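Local atomic coordinates of probable dehydrogenase (Bordetella bronchiseptica, PDB entry 3MOI), a protein that is probably an NAD(P)-dependent dehydrogenase of the GFO/IDH/MocA family, with a nucleotide-binding Rossmann domain and a C-terminal domain built on a large mixed sheet. Residues H117-T122 and I345-D350; A110-G115 and D361-K366; F156-R161 and K261-L266; H235-E240 and R250-N255; D311-P316 and L320-E325. All coordinates share one frame; numbering follows the deposited sequence.

In the fold
Interactions 1 and 2 touch each other and lie where C-terminal helices pack on the Rossmann domain. Interaction 1 is a partly buried, mostly apolar contact between edge strand 118-120 and helix 340-352. Interaction 2 is a surface salt bridge between helices 101-114 and 362-381, the elements that come just before that strand and next after that helix. Interactions 3, 4 and 5 are buried and belong to the part built on the large mixed sheet. Interaction 3 is apolar packing of a loop on helix 258-265. Interaction 4 joins two segments of one long connection chiefly by salt bridges. Interaction 5 is a hydrogen-bonded hairpin. Interactions 4 and 5 both touch the second subunit.

Interaction 1: residues H117-T122 and I345-D350; sequences HLVVGT and IDELRD
Val119 and Leu348 bury the most surface here, with Glu347 next. The CA atoms of Val119 and Leu348 lie 6.4 Å apart. Both methyls of Val119 lie against Glu347, and CG2 also faces Leu348. Val119 CG1 comes to 3.8 Å from Glu347 OE2, and Val119 CG2 lies 3.9 Å from Glu347 CD. The side chain of Glu347 leaves the helix with CG anti to the backbone N (chi1 -169°) and stays extended beyond CG. This carries its aliphatic part across the valine, while the carboxylate runs on to a salt bridge with Arg360. Leu348 fills the next place along the strand. Its CD2 is 4.3 Å from Val119 CG2 and 3.8 Å from His117 CB. The same methyl also meets the carbonyl oxygen of His117.

Strand 118-120 is the outermost strand, within this chain, of the parallel Rossmann sheet. Helix 340-352 comes from much later in the chain and packs against this edge. Leu348 also touches Ile92 on the neighbouring strand 90-93, so the helix reaches past the last strand. No hydrogen bond crosses between the two segments. A salt-bridge network of Asp346, Arg349 and Asp350 lies on a part of the helix that does not touch the strand. In it, Arg349 NH1 sits 2.9 Å from Asp350 OD1. Arg349 also forms a salt bridge with Asp27 through NE.

Interaction 2: residues A110-G115 and D361-K366; sequences AVERAG and DARWGK
Glu112 and Arg363 meet in a two-pronged salt bridge. Arg363 NE gives a bond of 2.7 Å to Glu112 OE2, and Arg363 NH2 gives one of 3.0 Å to Glu112 OE1. Both are almost straight, at 175° and 177°. Each oxygen uses its syn lone pair, and the carboxylate and guanidinium planes are only 9° apart. The flat groups therefore meet edge to edge, which fixes the rotation of both. The side chains cross at about a right angle. Glu112 is extended beyond CG and Arg363 from CG to NE, which carries both groups out to the meeting point.

One step back, Asp361 is the N-cap of the helix that carries Arg363. Its OD1 accepts from Trp364 N at 3.0 Å. Asp361 OD2 lies 5.0 Å from Glu112 OE2, near but not in contact. Lys366 adds a second salt bridge, to Asp105. This surface contact links the end of helix 101-114 to the start of helix 362-381, while Ala110 and Val111 pack against helix 77-86.

Interaction 3: residues F156-R161 and K261-L266; sequences FLYRPR and KVLRQL
The loop after strand 145-153 packs here on helix 258-265, with Leu263 as the side chain that fills the contact. Its CG stands anti to the carbonyl carbon (chi1 -80°), and both methyls meet the backbone carbonyl of Tyr158. Leu263 CD1 and CD2 are each 3.3 Å from Tyr158 O. Leu263 CD2 also lies 4.1 Å from Tyr158 CB and approaches the ring at its edge, near Tyr158 CD1. Leu263 CD1 lies 4.3 Å from Pro160 CG. The leucine thus lies against the backbone between Tyr158 and Pro160.

Both partners belong to the half of the chain built on the large mixed sheet. The Tyr158 hydroxyl bonds to Asp205, and its ring makes a cation-pi contact with Arg260. Pro160 also packs on helix 270-278.

Within the loop, Arg161 folds back over a face of the Phe156 ring. Its NH2 gives a straight bond of 3.0 Å to Phe156 O. Arg159 N reaches the same oxygen from the opposite face of its plane.

Interaction 4: residues H235-E240 and R250-N255; sequences HFDSDE and RAKQPN
The two backbones run past each other without a shared hydrogen bond, the CA atoms of Asp239 and Lys252 lying 7.7 Å apart and those of Asp237 and Pro254 8.2 Å. Lys252 closes the gap. Its side chain bends at chi2 (-142°) and brings NZ between two aspartates. Lys252 NZ is a short 2.5 Å from Asp237 OD2 and 3.0 Å from Asp239 OD2. Each carboxylate is met from above its plane, by 39° at Asp237 and 37° at Asp239. Asp237 comes at the lysine from the opposite direction, whereas Asp239 crosses it at about a right angle. The lysine chain touches the acids as well, with Lys252 CD 3.5 Å from Asp239 OD2.

Asp237 has a second task. Its OD1 accepts from Asp239 N at 2.9 Å, which makes an Asx turn at the start of the short 3-10 segment 238-240. One carboxylate thus shapes the turn and binds the lysine. Asp239, whose backbone N is held in this turn, reaches the same amine.

Both segments lie between strand 225-231 and helix 258-265. Ser238 is tied to Tyr153. On the side of the second subunit, Phe236 N bonds to Asp311 of that subunit. Two acids around one amine should keep Lys252 protonated, and its charge probably offsets the repulsion between them.

Interaction 5: residues D311-P316 and L320-E325; sequences DLRASP and LVYGDE
Arg313 and Tyr322 meet on one face of the beta hairpin formed by strands 310-314 and 318-323. Arg313 CB lies 4.2 Å from Tyr322 CE2, at the edge of the ring. With CG anti to the backbone N (chi1 176°), the chain runs out straight beside the tyrosine. Arg313 CD passes 3.9 Å from Tyr322 OH. At the tip, Arg313 NH1 gives a hydrogen bond of 3.2 Å to the Tyr322 OH, which lies in the guanidinium plane. NH2 turns to Met241 O, and NH1 also forms a salt bridge with Glu240 of the second subunit.

The backbones are antiparallel. Asp311 with Tyr322 and Arg313 with Leu320 are hydrogen-bonded pairs; Leu312 with Val321 between them is non-hydrogen-bonded and faces the other way, toward helix 128-139 on the leucine side. The Tyr322 ring meets Phe236 of the second subunit edge-to-face, so this face joins the dimer contact. Near the turn, Ser315 CB rests 3.8 Å from Leu320 CD1, and Leu320 N bonds to Arg313 O at 2.7 Å.

Interaction 1: residues H117-T122 and I345-D350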
# COMPACT_ATOMS: atom_id res chain seq x y z
N HIS A 117 30.11 -21.06 -6.64
CA HIS A 117 29.23 -19.98 -6.25
C HIS A 117 28.07 -19.86 -7.18
O HIS A 117 28.26 -19.95 -8.39
CB HIS A 117 29.96 -18.66 -6.22
CG HIS A 117 31.02 -18.60 -5.18
ND1 HIS A 117 32.37 -18.75 -5.47
CD2 HIS A 117 30.93 -18.48 -3.84
CE1 HIS A 117 33.07 -18.67 -4.35
NE2 HIS A 117 32.22 -18.49 -3.35
N LEU A 118 26.90 -19.59 -6.60
CA LEU A 118 25.67 -19.42 -7.34
C LEU A 118 24.99 -18.18 -6.91
O LEU A 118 24.85 -17.98 -5.77
CB LEU A 118 24.66 -20.56 -7.02
CG LEU A 118 23.29 -20.37 -7.76
CD1 LEU A 118 22.68 -21.74 -8.36
CD2 LEU A 118 22.31 -19.71 -6.86
N VAL A 119 24.48 -17.39 -7.84
CA VAL A 119 23.61 -16.28 -7.53
C VAL A 119 22.32 -16.43 -8.34
O VAL A 119 22.38 -16.77 -9.52
CB VAL A 119 24.27 -14.95 -8.00
CG1 VAL A 119 23.20 -13.78 -8.20
CG2 VAL A 119 25.41 -14.55 -7.10
N VAL A 120 21.17 -16.05 -7.78
CA VAL A 120 19.95 -15.91 -8.60
C VAL A 120 19.49 -14.46 -8.74
O VAL A 120 19.41 -13.83 -7.71
CB VAL A 120 18.84 -16.85 -7.94
CG1 VAL A 120 19.28 -17.50 -6.65
CG2 VAL A 120 17.48 -16.21 -7.81
N GLY A 121 19.12 -13.86 -9.88
CA GLY A 121 19.28 -14.31 -11.28
C GLY A 121 19.02 -13.11 -12.19
O GLY A 121 18.80 -13.22 -13.37
N THR A 122 19.18 -11.94 -11.61
CA THR A 122 18.63 -10.59 -11.93
C THR A 122 17.26 -10.38 -11.31
O THR A 122 16.24 -10.36 -11.99
CB THR A 122 18.73 -10.04 -13.34
OG1 THR A 122 20.06 -10.13 -13.86
CG2 THR A 122 18.43 -8.52 -13.22
N ILE A 345 26.10 -9.43 -11.91
CA ILE A 345 27.44 -9.89 -12.19
C ILE A 345 28.38 -9.57 -11.05
O ILE A 345 29.17 -10.41 -10.63
CB ILE A 345 27.97 -9.26 -13.50
CG1 ILE A 345 27.12 -9.74 -14.69
CG2 ILE A 345 29.45 -9.52 -13.67
CD1 ILE A 345 27.48 -9.09 -15.97
N ASP A 346 28.31 -8.35 -10.52
CA ASP A 346 29.18 -7.96 -9.41
C ASP A 346 29.04 -8.91 -8.22
O ASP A 346 30.03 -9.28 -7.58
CB ASP A 346 28.91 -6.52 -8.94
CG ASP A 346 29.13 -5.47 -10.04
OD1 ASP A 346 29.78 -5.76 -11.09
OD2 ASP A 346 28.64 -4.32 -9.85
N GLU A 347 27.80 -9.33 -7.91
CA GLU A 347 27.63 -10.19 -6.77
C GLU A 347 28.39 -11.50 -7.00
O GLU A 347 29.10 -11.92 -6.14
CB GLU A 347 26.17 -10.45 -6.50
CG GLU A 347 25.99 -11.11 -5.22
CD GLU A 347 24.54 -11.41 -4.91
OE1 GLU A 347 24.32 -12.08 -3.84
OE2 GLU A 347 23.63 -11.00 -5.68
N LEU A 348 28.34 -12.08 -8.19
CA LEU A 348 29.16 -13.29 -8.43
C LEU A 348 30.67 -13.04 -8.37
O LEU A 348 31.41 -13.80 -7.69
CB LEU A 348 28.88 -13.87 -9.78
CG LEU A 348 28.61 -15.33 -10.02
CD1 LEU A 348 29.32 -15.69 -11.33
CD2 LEU A 348 28.88 -16.25 -8.91
N ARG A 349 31.13 -11.99 -9.06
CA ARG A 349 32.57 -11.65 -9.10
C ARG A 349 33.08 -11.58 -7.71
O ARG A 349 34.09 -12.19 -7.38
CB ARG A 349 32.86 -10.32 -9.81
CG ARG A 349 34.41 -9.95 -9.85
CD ARG A 349 34.74 -8.44 -9.29
NE ARG A 349 33.85 -7.51 -10.00
CZ ARG A 349 32.90 -6.74 -9.48
NH1 ARG A 349 32.68 -6.63 -8.17
NH2 ARG A 349 32.17 -6.03 -10.31
N ASP A 350 32.37 -10.83 -6.90
CA ASP A 350 32.71 -10.65 -5.52
C ASP A 350 32.82 -11.95 -4.77
O ASP A 350 33.72 -12.13 -3.94
CB ASP A 350 31.67 -9.75 -4.83
CG ASP A 350 31.96 -8.25 -5.03
OD1 ASP A 350 33.00 -7.89 -5.59
OD2 ASP A 350 31.12 -7.41 -4.61

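Interaction 2: residues A110-G115 and D361-K366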
# COMPACT_ATOMS: atom_id res chain seq x y z
N ALA A 110 24.12 -30.05 -5.01
CA ALA A 110 25.10 -30.04 -6.09
C ALA A 110 26.06 -28.85 -5.99
O ALA A 110 27.28 -28.99 -6.12
CB ALA A 110 24.40 -30.04 -7.44
N VAL A 111 25.53 -27.67 -5.74
CA VAL A 111 26.35 -26.47 -5.66
C VAL A 111 27.30 -26.58 -4.50
O VAL A 111 28.48 -26.32 -4.68
CB VAL A 111 25.47 -25.18 -5.58
CG1 VAL A 111 26.22 -24.01 -5.03
CG2 VAL A 111 24.85 -24.90 -6.97
N GLU A 112 26.80 -27.02 -3.35
CA GLU A 112 27.62 -27.08 -2.14
C GLU A 112 28.70 -28.12 -2.25
O GLU A 112 29.83 -27.82 -1.98
CB GLU A 112 26.76 -27.25 -0.86
CG GLU A 112 25.96 -26.00 -0.63
CD GLU A 112 24.99 -26.00 0.57
OE1 GLU A 112 24.73 -27.03 1.22
OE2 GLU A 112 24.44 -24.91 0.82
N ARG A 113 28.38 -29.32 -2.70
CA ARG A 113 29.37 -30.36 -2.93
C ARG A 113 30.37 -29.99 -4.01
O ARG A 113 31.52 -30.35 -3.98
CB ARG A 113 28.60 -31.66 -3.32
CG ARG A 113 29.44 -32.96 -3.78
CD ARG A 113 28.48 -34.14 -4.39
NE ARG A 113 27.20 -34.19 -3.61
CZ ARG A 113 25.94 -33.98 -4.06
NH1 ARG A 113 25.65 -33.76 -5.36
NH2 ARG A 113 24.93 -34.01 -3.19
N ALA A 114 29.96 -29.26 -5.01
CA ALA A 114 30.97 -28.83 -5.95
C ALA A 114 31.86 -27.65 -5.43
O ALA A 114 32.95 -27.43 -5.96
CB ALA A 114 30.35 -28.46 -7.33
N GLY A 115 31.41 -26.88 -4.45
CA GLY A 115 32.22 -25.77 -4.01
C GLY A 115 32.09 -24.55 -4.91
O GLY A 115 32.88 -23.65 -4.82
N ASP A 361 22.00 -16.87 -2.69
CA ASP A 361 22.51 -18.16 -3.08
C ASP A 361 21.32 -19.12 -3.30
O ASP A 361 20.16 -18.72 -3.39
CB ASP A 361 23.47 -18.66 -2.02
CG ASP A 361 22.75 -19.16 -0.80
OD1 ASP A 361 21.68 -18.59 -0.44
OD2 ASP A 361 23.23 -20.18 -0.23
N ALA A 362 21.61 -20.40 -3.40
CA ALA A 362 20.54 -21.38 -3.70
C ALA A 362 19.57 -21.45 -2.51
O ALA A 362 18.37 -21.55 -2.74
CB ALA A 362 21.08 -22.69 -4.09
N ARG A 363 20.07 -21.31 -1.26
CA ARG A 363 19.20 -21.38 -0.10
C ARG A 363 18.30 -20.18 -0.02
O ARG A 363 17.22 -20.28 0.47
CB ARG A 363 19.99 -21.51 1.19
CG ARG A 363 20.49 -22.93 1.45
CD ARG A 363 21.74 -22.95 2.31
NE ARG A 363 22.32 -24.27 2.37
CZ ARG A 363 21.88 -25.27 3.16
NH1 ARG A 363 20.89 -25.07 3.99
NH2 ARG A 363 22.47 -26.46 3.12
N TRP A 364 18.73 -19.04 -0.52
CA TRP A 364 17.93 -17.87 -0.48
C TRP A 364 16.83 -18.05 -1.48
O TRP A 364 15.70 -17.73 -1.23
CB TRP A 364 18.82 -16.69 -0.82
CG TRP A 364 18.15 -15.44 -1.26
CD1 TRP A 364 17.52 -15.21 -2.45
CD2 TRP A 364 18.18 -14.20 -0.58
NE1 TRP A 364 17.05 -13.91 -2.50
CE2 TRP A 364 17.47 -13.27 -1.36
CE3 TRP A 364 18.73 -13.77 0.64
CZ2 TRP A 364 17.33 -11.96 -0.99
CZ3 TRP A 364 18.57 -12.50 1.00
CH2 TRP A 364 17.87 -11.60 0.21
N GLY A 365 17.18 -18.56 -2.64
CA GLY A 365 16.20 -18.95 -3.67
C GLY A 365 15.12 -19.90 -3.17
O GLY A 365 13.89 -19.61 -3.31
N LYS A 366 15.53 -21.00 -2.52
CA LYS A 366 14.53 -21.96 -2.00
C LYS A 366 13.60 -21.24 -1.05
O LYS A 366 12.37 -21.41 -1.12
CB LYS A 366 15.13 -23.17 -1.28
CG LYS A 366 14.09 -24.15 -0.70
CD LYS A 366 14.73 -25.34 0.01
CE LYS A 366 13.69 -26.42 0.34
NZ LYS A 366 14.32 -27.59 1.09

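Interaction 3: residues F156-R161 and K261-L266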
# COMPACT_ATOMS: atom_id res chain seq x y z
N PHE A 156 1.23 -6.74 -16.68
CA PHE A 156 1.92 -7.99 -16.85
C PHE A 156 1.02 -9.04 -17.46
O PHE A 156 1.39 -9.73 -18.43
CB PHE A 156 2.45 -8.46 -15.47
CG PHE A 156 2.95 -9.87 -15.45
CD1 PHE A 156 4.31 -10.16 -15.66
CD2 PHE A 156 2.11 -10.91 -15.18
CE1 PHE A 156 4.79 -11.46 -15.65
CE2 PHE A 156 2.58 -12.23 -15.14
CZ PHE A 156 3.93 -12.50 -15.39
N LEU A 157 -0.16 -9.20 -16.94
CA LEU A 157 -0.96 -10.30 -17.43
C LEU A 157 -1.30 -10.11 -18.92
O LEU A 157 -1.57 -11.09 -19.60
CB LEU A 157 -2.25 -10.48 -16.62
CG LEU A 157 -2.91 -11.85 -16.84
CD1 LEU A 157 -2.06 -12.91 -16.21
CD2 LEU A 157 -4.37 -11.92 -16.33
N TYR A 158 -1.29 -8.88 -19.44
CA TYR A 158 -1.67 -8.67 -20.82
C TYR A 158 -0.50 -8.41 -21.76
O TYR A 158 -0.70 -7.96 -22.85
CB TYR A 158 -2.75 -7.58 -20.90
CG TYR A 158 -4.01 -8.05 -20.20
CD1 TYR A 158 -4.98 -8.79 -20.87
CD2 TYR A 158 -4.19 -7.84 -18.85
CE1 TYR A 158 -6.14 -9.26 -20.21
CE2 TYR A 158 -5.33 -8.30 -18.20
CZ TYR A 158 -6.28 -9.01 -18.89
OH TYR A 158 -7.39 -9.43 -18.20
N ARG A 159 0.73 -8.71 -21.34
CA ARG A 159 1.85 -8.76 -22.26
C ARG A 159 1.72 -10.07 -23.03
O ARG A 159 1.02 -10.97 -22.61
CB ARG A 159 3.17 -8.71 -21.50
CG ARG A 159 3.24 -7.56 -20.52
CD ARG A 159 4.61 -7.32 -19.98
NE ARG A 159 4.54 -6.37 -18.89
CZ ARG A 159 5.31 -6.35 -17.80
NH1 ARG A 159 6.28 -7.24 -17.61
NH2 ARG A 159 5.08 -5.42 -16.87
N PRO A 160 2.35 -10.17 -24.19
CA PRO A 160 2.21 -11.37 -25.01
C PRO A 160 2.81 -12.64 -24.39
O PRO A 160 3.98 -12.65 -24.09
CB PRO A 160 2.96 -10.99 -26.29
CG PRO A 160 2.80 -9.53 -26.39
CD PRO A 160 2.85 -9.03 -24.97
N ARG A 161 2.01 -13.70 -24.29
CA ARG A 161 2.40 -14.91 -23.57
C ARG A 161 2.13 -16.19 -24.33
O ARG A 161 1.19 -16.30 -25.11
CB ARG A 161 1.61 -15.00 -22.28
CG ARG A 161 1.72 -13.82 -21.37
CD ARG A 161 2.94 -13.87 -20.47
NE ARG A 161 3.04 -12.62 -19.72
CZ ARG A 161 4.17 -12.09 -19.24
NH1 ARG A 161 5.36 -12.67 -19.41
NH2 ARG A 161 4.10 -10.93 -18.60
N LYS A 261 -5.18 -3.67 -25.51
CA LYS A 261 -5.50 -3.23 -26.88
C LYS A 261 -4.71 -4.06 -27.87
O LYS A 261 -5.29 -4.73 -28.72
CB LYS A 261 -5.14 -1.74 -27.06
CG LYS A 261 -5.85 -0.99 -28.23
CD LYS A 261 -5.36 0.50 -28.40
CE LYS A 261 -4.98 1.21 -27.01
NZ LYS A 261 -6.11 1.39 -25.97
N VAL A 262 -3.40 -4.05 -27.73
CA VAL A 262 -2.54 -4.83 -28.63
C VAL A 262 -3.07 -6.26 -28.79
O VAL A 262 -3.11 -6.78 -29.90
CB VAL A 262 -1.05 -4.82 -28.20
CG1 VAL A 262 -0.28 -5.85 -28.96
CG2 VAL A 262 -0.42 -3.43 -28.38
N LEU A 263 -3.54 -6.90 -27.73
CA LEU A 263 -3.96 -8.29 -27.84
C LEU A 263 -5.33 -8.46 -28.48
O LEU A 263 -5.54 -9.43 -29.19
CB LEU A 263 -3.96 -8.99 -26.48
CG LEU A 263 -2.66 -9.53 -25.85
CD1 LEU A 263 -1.38 -8.65 -26.04
CD2 LEU A 263 -2.98 -9.77 -24.34
N ARG A 264 -6.24 -7.53 -28.26
CA ARG A 264 -7.62 -7.65 -28.75
C ARG A 264 -7.66 -7.54 -30.30
O ARG A 264 -8.37 -8.29 -30.99
CB ARG A 264 -8.48 -6.57 -28.08
CG ARG A 264 -9.96 -6.56 -28.48
CD ARG A 264 -10.82 -5.52 -27.66
NE ARG A 264 -10.23 -4.17 -27.55
CZ ARG A 264 -10.15 -3.25 -28.52
NH1 ARG A 264 -10.60 -3.48 -29.75
NH2 ARG A 264 -9.59 -2.07 -28.27
N GLN A 265 -6.87 -6.60 -30.82
CA GLN A 265 -6.75 -6.35 -32.26
C GLN A 265 -5.87 -7.37 -32.94
O GLN A 265 -5.98 -7.58 -34.15
CB GLN A 265 -6.15 -4.97 -32.49
CG GLN A 265 -7.07 -3.83 -32.02
CD GLN A 265 -6.41 -2.47 -32.16
OE1 GLN A 265 -5.17 -2.34 -32.08
NE2 GLN A 265 -7.24 -1.45 -32.36
N LEU A 266 -4.99 -8.00 -32.17
CA LEU A 266 -4.11 -9.02 -32.70
C LEU A 266 -4.91 -10.00 -33.52
O LEU A 266 -5.89 -10.57 -33.04
CB LEU A 266 -3.42 -9.80 -31.58
CG LEU A 266 -2.67 -11.09 -31.94
CD1 LEU A 266 -3.69 -12.22 -32.19
CD2 LEU A 266 -1.69 -10.90 -33.11

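Interaction 4: residues H235-E240 and R250-N255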
# COMPACT_ATOMS: atom_id res chain seq x y z
N HIS A 235 -4.72 -1.98 -15.49
CA HIS A 235 -5.68 -0.96 -15.10
C HIS A 235 -4.85 0.15 -14.50
O HIS A 235 -4.19 0.86 -15.22
CB HIS A 235 -6.69 -1.52 -14.16
CG HIS A 235 -7.65 -2.46 -14.80
ND1 HIS A 235 -8.28 -3.48 -14.11
CD2 HIS A 235 -8.08 -2.55 -16.08
CE1 HIS A 235 -9.07 -4.14 -14.93
NE2 HIS A 235 -8.98 -3.60 -16.14
N PHE A 236 -4.84 0.34 -13.18
CA PHE A 236 -4.01 1.43 -12.62
C PHE A 236 -2.57 1.14 -13.04
O PHE A 236 -2.21 -0.03 -13.26
CB PHE A 236 -4.14 1.56 -11.11
CG PHE A 236 -3.30 2.67 -10.54
CD1 PHE A 236 -3.48 3.97 -10.96
CD2 PHE A 236 -2.32 2.43 -9.63
CE1 PHE A 236 -2.72 4.99 -10.46
CE2 PHE A 236 -1.55 3.46 -9.14
CZ PHE A 236 -1.76 4.74 -9.56
N ASP A 237 -1.79 2.20 -13.18
CA ASP A 237 -0.38 2.05 -13.51
C ASP A 237 0.40 2.87 -12.55
O ASP A 237 0.35 4.10 -12.61
CB ASP A 237 -0.08 2.50 -14.93
CG ASP A 237 1.41 2.52 -15.25
OD1 ASP A 237 2.24 2.22 -14.35
OD2 ASP A 237 1.76 2.85 -16.40
N SER A 238 1.16 2.18 -11.71
CA SER A 238 1.76 2.80 -10.53
C SER A 238 3.04 3.56 -10.84
O SER A 238 3.59 4.21 -9.98
CB SER A 238 2.00 1.76 -9.39
OG SER A 238 2.44 0.49 -9.86
N ASP A 239 3.51 3.52 -12.07
CA ASP A 239 4.62 4.39 -12.41
C ASP A 239 4.20 5.88 -12.25
O ASP A 239 5.03 6.76 -12.02
CB ASP A 239 5.16 4.06 -13.79
CG ASP A 239 5.71 2.60 -13.90
OD1 ASP A 239 6.15 2.02 -12.88
OD2 ASP A 239 5.72 2.07 -15.05
N GLU A 240 2.88 6.15 -12.29
CA GLU A 240 2.39 7.47 -11.90
C GLU A 240 2.86 7.89 -10.51
O GLU A 240 3.00 9.06 -10.24
CB GLU A 240 0.87 7.52 -11.95
CG GLU A 240 0.33 8.94 -11.71
CD GLU A 240 -1.14 9.08 -12.07
OE1 GLU A 240 -1.69 8.17 -12.72
OE2 GLU A 240 -1.77 10.09 -11.67
N ARG A 250 13.89 3.82 -18.07
CA ARG A 250 13.65 4.79 -19.16
C ARG A 250 12.30 5.44 -18.91
O ARG A 250 11.40 4.81 -18.37
CB ARG A 250 13.71 4.12 -20.53
N ALA A 251 12.15 6.71 -19.23
CA ALA A 251 10.89 7.42 -18.95
C ALA A 251 9.70 6.69 -19.61
O ALA A 251 9.86 6.11 -20.66
CB ALA A 251 10.98 8.85 -19.41
N LYS A 252 8.52 6.73 -18.98
CA LYS A 252 7.34 5.98 -19.47
C LYS A 252 6.28 6.94 -19.92
O LYS A 252 6.17 8.07 -19.40
CB LYS A 252 6.70 5.08 -18.36
CG LYS A 252 6.10 3.72 -18.87
CD LYS A 252 4.81 3.31 -18.18
CE LYS A 252 4.47 1.79 -18.29
NZ LYS A 252 3.64 1.34 -17.09
N GLN A 253 5.46 6.47 -20.86
CA GLN A 253 4.36 7.26 -21.36
C GLN A 253 3.08 6.56 -20.93
O GLN A 253 2.96 5.33 -21.01
CB GLN A 253 4.43 7.55 -22.90
CG GLN A 253 4.95 6.37 -23.79
CD GLN A 253 5.73 6.82 -25.05
OE1 GLN A 253 5.33 7.76 -25.76
NE2 GLN A 253 6.84 6.13 -25.34
N PRO A 254 2.12 7.34 -20.45
CA PRO A 254 0.88 6.67 -20.13
C PRO A 254 0.32 5.88 -21.32
O PRO A 254 0.26 6.40 -22.43
CB PRO A 254 -0.02 7.83 -19.72
CG PRO A 254 0.93 8.87 -19.19
CD PRO A 254 2.13 8.75 -20.03
N ASN A 255 -0.09 4.63 -21.09
CA ASN A 255 -0.72 3.79 -22.11
C ASN A 255 -1.68 2.73 -21.47
O ASN A 255 -1.58 1.53 -21.69
CB ASN A 255 0.37 3.12 -22.98
CG ASN A 255 -0.16 2.57 -24.32
OD1 ASN A 255 -0.90 3.23 -25.07
ND2 ASN A 255 0.23 1.34 -24.62

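Interaction 5: residues D311-P316 and L320-E325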
# COMPACT_ATOMS: atom_id res chain seq x y z
N ASP A 311 11.05 8.00 6.72
CA ASP A 311 10.53 7.12 5.70
C ASP A 311 11.50 7.18 4.54
O ASP A 311 12.06 8.24 4.26
CB ASP A 311 9.12 7.51 5.24
CG ASP A 311 8.07 7.39 6.36
OD1 ASP A 311 8.29 6.61 7.33
OD2 ASP A 311 7.06 8.14 6.31
N LEU A 312 11.70 6.03 3.88
CA LEU A 312 12.60 5.89 2.77
C LEU A 312 11.79 5.53 1.54
O LEU A 312 10.84 4.76 1.63
CB LEU A 312 13.55 4.76 3.07
CG LEU A 312 14.81 4.88 3.91
CD1 LEU A 312 14.80 6.04 4.84
CD2 LEU A 312 15.18 3.56 4.63
N ARG A 313 12.19 6.04 0.38
CA ARG A 313 11.51 5.76 -0.88
C ARG A 313 12.48 5.83 -2.07
O ARG A 313 13.35 6.68 -2.11
CB ARG A 313 10.46 6.83 -1.08
CG ARG A 313 9.70 6.78 -2.38
CD ARG A 313 8.88 8.06 -2.52
NE ARG A 313 8.13 8.06 -3.77
CZ ARG A 313 7.67 9.14 -4.36
NH1 ARG A 313 7.88 10.36 -3.86
NH2 ARG A 313 6.98 8.98 -5.47
N ALA A 314 12.33 4.91 -3.03
CA ALA A 314 13.25 4.86 -4.15
C ALA A 314 12.93 6.03 -5.04
O ALA A 314 11.77 6.39 -5.16
CB ALA A 314 13.13 3.58 -4.92
N SER A 315 13.96 6.64 -5.63
CA SER A 315 13.78 7.73 -6.57
C SER A 315 14.44 7.37 -7.89
O SER A 315 15.15 6.34 -8.01
CB SER A 315 14.44 8.98 -6.00
OG SER A 315 15.84 9.01 -6.28
N PRO A 316 14.27 8.23 -8.88
CA PRO A 316 14.99 8.04 -10.14
C PRO A 316 16.51 8.12 -10.04
O PRO A 316 17.19 7.64 -10.91
CB PRO A 316 14.48 9.19 -11.03
CG PRO A 316 13.34 9.79 -10.31
CD PRO A 316 13.62 9.53 -8.85
N LEU A 320 15.03 8.78 -1.64
CA LEU A 320 14.48 9.97 -1.03
C LEU A 320 14.32 9.64 0.46
O LEU A 320 13.64 8.68 0.79
CB LEU A 320 13.14 10.34 -1.71
CG LEU A 320 13.31 11.16 -3.02
CD1 LEU A 320 12.05 11.12 -3.90
CD2 LEU A 320 13.75 12.67 -2.74
N VAL A 321 15.02 10.37 1.34
CA VAL A 321 14.94 10.19 2.79
C VAL A 321 14.09 11.29 3.40
O VAL A 321 14.55 12.43 3.52
CB VAL A 321 16.31 10.25 3.48
CG1 VAL A 321 16.17 10.09 4.99
CG2 VAL A 321 17.19 9.22 2.93
N TYR A 322 12.86 10.95 3.81
CA TYR A 322 11.97 11.92 4.46
C TYR A 322 12.24 11.93 5.93
O TYR A 322 11.72 11.11 6.66
CB TYR A 322 10.52 11.56 4.20
CG TYR A 322 10.18 11.65 2.74
CD1 TYR A 322 9.66 12.83 2.17
CD2 TYR A 322 10.42 10.59 1.90
CE1 TYR A 322 9.36 12.89 0.78
CE2 TYR A 322 10.12 10.64 0.55
CZ TYR A 322 9.61 11.76 -0.01
OH TYR A 322 9.34 11.71 -1.35
N GLY A 323 13.05 12.89 6.38
CA GLY A 323 13.55 12.85 7.75
C GLY A 323 12.77 13.71 8.68
O GLY A 323 11.80 14.35 8.28
N ASP A 324 13.21 13.72 9.94
CA ASP A 324 12.72 14.64 10.96
C ASP A 324 12.85 16.10 10.49
O ASP A 324 12.05 16.97 10.82
CB ASP A 324 13.53 14.45 12.27
CG ASP A 324 13.12 13.19 13.08
OD1 ASP A 324 12.14 12.51 12.69
OD2 ASP A 324 13.78 12.87 14.10
N GLU A 325 13.87 16.34 9.69
CA GLU A 325 14.32 17.70 9.36
C GLU A 325 13.70 18.14 8.05
O GLU A 325 13.86 19.29 7.67
CB GLU A 325 15.85 17.69 9.19
CG GLU A 325 16.57 18.93 9.62
CD GLU A 325 16.55 19.10 11.13
OE1 GLU A 325 17.50 19.75 11.68
OE2 GLU A 325 15.57 18.57 11.75